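Side-chain contacts in fructosyl amine: oxygen oxidoreductase (PDB 3DJE), which uses a bound FAD cofactor and oxygen to oxidise fructosyl amines, the Amadori products of glycation, and so works as a deglycating enzyme: residues Lys82-Pro85 / Leu86-Pro89; Thr19-Ala22 / Leu23-Arg27. All coordinates share one frame; numbering follows the deposited sequence.

Interaction 1 is a largely surface turn directly after helix 64-83, with Phe87 its one buried residue, while interaction 2 is a buried length of helix 16-27, the helix of the Rossmann-type beta-alpha-beta unit that binds FAD. Their chemistry follows: the turn relies on a carboxylate, a doubly used carbonyl and a lysine ammonium, whereas the helix has a regular ladder of backbone bonds with small and aliphatic side chains packed round it. The two meet directly. Asp84 OD2 forms a salt bridge with Arg27 NH1 at 3.0 Å, and beside it Leu86 and Phe87 lie against Leu23, so that the turn after helix 64-83 packs directly against helix 16-27.

Interaction 1 of 2, residues Lys82-Pro85 / Leu86-Pro89; sequences KNDP and LFKP
Asp84 and Leu86 form an Asx turn just where helix 64-83 gives out, Asp84 being the first residue to leave helical geometry. The Leu86 amide reaches Asp84 OD1 at 3.0 Å, coming from above the carboxylate plane rather than within it. The carboxylate can bend forward over the turn because Asp84 CG lies anti to its own backbone nitrogen (chi1 -176°), beside the carbonyl carbon. From there the Asp84 side chain runs alongside that of Leu86, both pointing the same way, and OD1 also rests on Leu86 CB.

The second oxygen meets the aromatic ring at its rim. Asp84 OD2 lies in the plane of the Phe87 ring at its edge, 3.4 Å from CD2, with CE2 only slightly farther off; carboxylate and ring stand almost perpendicular, 88° apart. The rim of the ring, with its slightly positive hydrogens, is therefore turned to the oxygen, whose second partner, Arg27, probably favours the charged form. Beyond the turn, Phe87 is buried against Ala167 of helix 160-173 and the loop residues Leu370 and Pro371.

The backbone closes the turn through one carbonyl. Asp84 O accepts from both Phe87 N and Lys88 N, each at 2.9 Å. Pro89 CD packs on Pro85 O at 3.2 Å. Lys88 folds its chain back toward the end of the helix, bending at both chi3 (54°) and chi4. Its methylenes curl round Lys82 O, with CD at 3.2 Å, and the ammonium finishes the curl by hydrogen bonding that same oxygen, NZ to Lys82 O 3.0 Å, from above the carbonyl plane.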
loop_
_atom_site.group_PDB
_atom_site.type_symbol
_atom_site.label_atom_id
_atom_site.label_comp_id
_atom_site.label_asym_id
_atom_site.label_seq_id
_atom_site.Cartn_x
_atom_site.Cartn_y
_atom_site.Cartn_z
ATOM N N LYS A 82 -13.668 -5.742 10.490
ATOM C CA LYS A 82 -14.936 -5.636 11.240
ATOM C C LYS A 82 -15.098 -6.676 12.343
ATOM O O LYS A 82 -15.731 -6.394 13.371
ATOM C CB LYS A 82 -16.122 -5.748 10.279
ATOM C CG LYS A 82 -16.359 -4.479 9.477
ATOM C CD LYS A 82 -17.134 -4.777 8.208
ATOM C CE LYS A 82 -18.597 -5.067 8.487
ATOM N NZ LYS A 82 -19.341 -5.212 7.211
ATOM N N ASN A 83 -14.529 -7.866 12.133
ATOM C CA ASN A 83 -14.849 -9.032 12.961
ATOM C C ASN A 83 -13.674 -9.718 13.651
ATOM O O ASN A 83 -13.892 -10.509 14.581
ATOM C CB ASN A 83 -15.632 -10.063 12.142
ATOM C CG ASN A 83 -16.951 -9.506 11.619
ATOM O OD1 ASN A 83 -17.637 -8.760 12.312
ATOM N ND2 ASN A 83 -17.313 -9.881 10.397
ATOM N N ASP A 84 -12.442 -9.444 13.212
ATOM C CA ASP A 84 -11.269 -10.080 13.830
ATOM C C ASP A 84 -10.825 -9.190 14.986
ATOM O O ASP A 84 -10.435 -8.047 14.754
ATOM C CB ASP A 84 -10.141 -10.218 12.796
ATOM C CG ASP A 84 -8.914 -10.957 13.331
ATOM O OD1 ASP A 84 -8.717 -11.044 14.565
ATOM O OD2 ASP A 84 -8.131 -11.431 12.478
ATOM N N PRO A 85 -10.888 -9.688 16.236
ATOM C CA PRO A 85 -10.535 -8.861 17.404
ATOM C C PRO A 85 -9.137 -8.246 17.319
ATOM O O PRO A 85 -8.883 -7.199 17.928
ATOM C CB PRO A 85 -10.610 -9.844 18.579
ATOM C CG PRO A 85 -11.455 -10.946 18.102
ATOM C CD PRO A 85 -11.282 -11.055 16.628
ATOM N N LEU A 86 -8.236 -8.880 16.566
ATOM C CA LEU A 86 -6.883 -8.368 16.446
ATOM C C LEU A 86 -6.841 -7.088 15.615
ATOM O O LEU A 86 -5.991 -6.224 15.850
ATOM C CB LEU A 86 -5.958 -9.409 15.810
ATOM C CG LEU A 86 -4.467 -9.072 15.789
ATOM C CD1 LEU A 86 -3.893 -9.085 17.192
ATOM C CD2 LEU A 86 -3.779 -10.098 14.906
ATOM N N PHE A 87 -7.758 -6.965 14.644
ATOM C CA PHE A 87 -7.711 -5.832 13.698
ATOM C C PHE A 87 -8.781 -4.780 13.941
ATOM O O PHE A 87 -8.592 -3.618 13.590
ATOM C CB PHE A 87 -7.780 -6.336 12.250
ATOM C CG PHE A 87 -6.565 -7.113 11.856
ATOM C CD1 PHE A 87 -5.355 -6.453 11.634
ATOM C CD2 PHE A 87 -6.599 -8.502 11.756
ATOM C CE1 PHE A 87 -4.194 -7.165 11.298
ATOM C CE2 PHE A 87 -5.445 -9.215 11.428
ATOM C CZ PHE A 87 -4.238 -8.542 11.195
ATOM N N LYS A 88 -9.894 -5.188 14.545
ATOM C CA LYS A 88 -10.975 -4.239 14.858
ATOM C C LYS A 88 -10.515 -2.930 15.538
ATOM O O LYS A 88 -11.033 -1.852 15.217
ATOM C CB LYS A 88 -12.041 -4.910 15.725
ATOM C CG LYS A 88 -12.865 -5.916 14.983
ATOM C CD LYS A 88 -13.835 -6.637 15.924
ATOM C CE LYS A 88 -14.695 -5.648 16.707
ATOM N NZ LYS A 88 -15.537 -4.773 15.833
ATOM N N PRO A 89 -9.555 -3.001 16.484
ATOM C CA PRO A 89 -9.187 -1.767 17.197
ATOM C C PRO A 89 -8.667 -0.636 16.309
ATOM O O PRO A 89 -8.639 0.518 16.757
ATOM C CB PRO A 89 -8.045 -2.223 18.118
ATOM C CG PRO A 89 -8.310 -3.698 18.358
ATOM C CD PRO A 89 -8.832 -4.179 17.014
#

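Interaction 2 of 2, residues Thr19-Ala22 / Leu23-Arg27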
loop_
_atom_site.group_PDB
_atom_site.type_symbol
_atom_site.label_atom_id
_atom_site.label_comp_id
_atom_site.label_asym_id
_atom_site.label_seq_id
_atom_site.Cartn_x
_atom_site.Cartn_y
_atom_site.Cartn_z
ATOM N N THR A 19 4.012 -9.810 6.917
ATOM C CA THR A 19 3.450 -9.934 8.262
ATOM C C THR A 19 2.113 -10.678 8.222
ATOM O O THR A 19 1.864 -11.566 9.060
ATOM C CB THR A 19 3.352 -8.585 8.975
ATOM O OG1 THR A 19 4.674 -8.100 9.202
ATOM C CG2 THR A 19 2.649 -8.711 10.333
ATOM N N SER A 20 1.265 -10.342 7.243
ATOM C CA SER A 20 -0.018 -11.053 7.094
ATOM C C SER A 20 0.224 -12.561 6.917
ATOM O O SER A 20 -0.450 -13.421 7.542
ATOM C CB SER A 20 -0.802 -10.534 5.891
ATOM O OG SER A 20 -2.138 -11.000 5.977
ATOM N N THR A 21 1.196 -12.880 6.065
ATOM C CA THR A 21 1.556 -14.263 5.808
ATOM C C THR A 21 2.058 -14.953 7.085
ATOM O O THR A 21 1.643 -16.079 7.392
ATOM C CB THR A 21 2.568 -14.367 4.657
ATOM O OG1 THR A 21 2.005 -13.773 3.481
ATOM C CG2 THR A 21 2.850 -15.830 4.341
ATOM N N ALA A 22 2.934 -14.276 7.831
ATOM C CA ALA A 22 3.455 -14.819 9.091
ATOM C C ALA A 22 2.325 -15.134 10.070
ATOM O O ALA A 22 2.277 -16.218 10.667
ATOM C CB ALA A 22 4.454 -13.852 9.704
ATOM N N LEU A 23 1.398 -14.186 10.201
ATOM C CA LEU A 23 0.249 -14.333 11.089
ATOM C C LEU A 23 -0.602 -15.521 10.692
ATOM O O LEU A 23 -0.965 -16.350 11.549
ATOM C CB LEU A 23 -0.585 -13.049 11.085
ATOM C CG LEU A 23 -1.853 -13.118 11.945
ATOM C CD1 LEU A 23 -1.497 -13.325 13.427
ATOM C CD2 LEU A 23 -2.699 -11.850 11.725
ATOM N N HIS A 24 -0.921 -15.617 9.398
ATOM C CA HIS A 24 -1.784 -16.699 8.936
ATOM C C HIS A 24 -1.114 -18.061 8.967
ATOM O O HIS A 24 -1.773 -19.052 9.285
ATOM C CB HIS A 24 -2.437 -16.350 7.611
ATOM C CG HIS A 24 -3.500 -15.315 7.764
ATOM N ND1 HIS A 24 -4.722 -15.597 8.337
ATOM C CD2 HIS A 24 -3.512 -13.991 7.475
ATOM C CE1 HIS A 24 -5.457 -14.496 8.362
ATOM N NE2 HIS A 24 -4.742 -13.507 7.852
ATOM N N LEU A 25 0.193 -18.112 8.734
ATOM C CA LEU A 25 0.906 -19.384 8.910
ATOM C C LEU A 25 0.776 -19.831 10.363
ATOM O O LEU A 25 0.475 -21.009 10.630
ATOM C CB LEU A 25 2.388 -19.258 8.542
ATOM C CG LEU A 25 2.697 -19.241 7.047
ATOM C CD1 LEU A 25 4.141 -18.783 6.817
ATOM C CD2 LEU A 25 2.464 -20.588 6.347
ATOM N N ALA A 26 1.015 -18.902 11.294
ATOM C CA ALA A 26 0.951 -19.199 12.727
ATOM C C ALA A 26 -0.459 -19.649 13.104
ATOM O O ALA A 26 -0.626 -20.644 13.824
ATOM C CB ALA A 26 1.356 -17.984 13.556
ATOM N N ARG A 27 -1.471 -18.948 12.598
ATOM C CA ARG A 27 -2.870 -19.343 12.902
ATOM C C ARG A 27 -3.222 -20.717 12.366
ATOM O O ARG A 27 -4.065 -21.419 12.941
ATOM C CB ARG A 27 -3.869 -18.308 12.384
ATOM C CG ARG A 27 -3.814 -17.016 13.156
ATOM C CD ARG A 27 -4.848 -16.055 12.584
ATOM N NE ARG A 27 -5.007 -14.879 13.422
ATOM C CZ ARG A 27 -5.860 -13.888 13.154
ATOM N NH1 ARG A 27 -6.625 -13.948 12.067
ATOM N NH2 ARG A 27 -5.952 -12.849 13.977
#
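Helix 16-27 is the helix of the Rossmann-type beta-alpha-beta unit between strands 9-12 and 33-37; its N-terminal end carries the FAD-binding residues Thr16 and Trp17. Residues 19-27 carry it on as a regular alpha-helix in which four successive i to i+4 bonds cross the contact. Leu23 N meets Thr19 O at 2.9 Å and Leu25 N meets Thr21 O at 2.8 Å, while the bonds of His24 N to Ser20 O and Ala26 N to Ala22 O continue the ladder.

On one flank, Ser20 and His24 stand a turn apart. Ser20 OG lies at the edge of the imidazole, in its plane, 3.6 Å from His24 CD2. With CG beside the backbone nitrogen (chi1 -72°), the His24 ring is swung back toward the preceding turn, edge first, bringing CD2 to 3.1 Å from Ser20 O. The polar ends are held from outside: Ser20 OG hydrogen bonds to Leu370 O and Gly374 N, and His24 NE2 to Pro371 O, tying this flank to the loop before helix 373-382 and to its first turn.

On another flank Thr21 and Leu25 run side by side in the same direction. The threonine methyl, placed anti to the backbone nitrogen, faces the leucine branch at 4.1 Å, CG2 to CD1, and Leu25 CG sits 3.4 Å from Thr21 O. Thr21 OG1 turns back to hydrogen bond Trp17 O. Both side chains press on Ile11 of strand 9-12, joining the helix to the sheet.

Toward the helix end, the extended side chain of Arg27 passes by Leu23, whose CD2 sits over the centre of one guanidinium face, 4.0 Å above the plane.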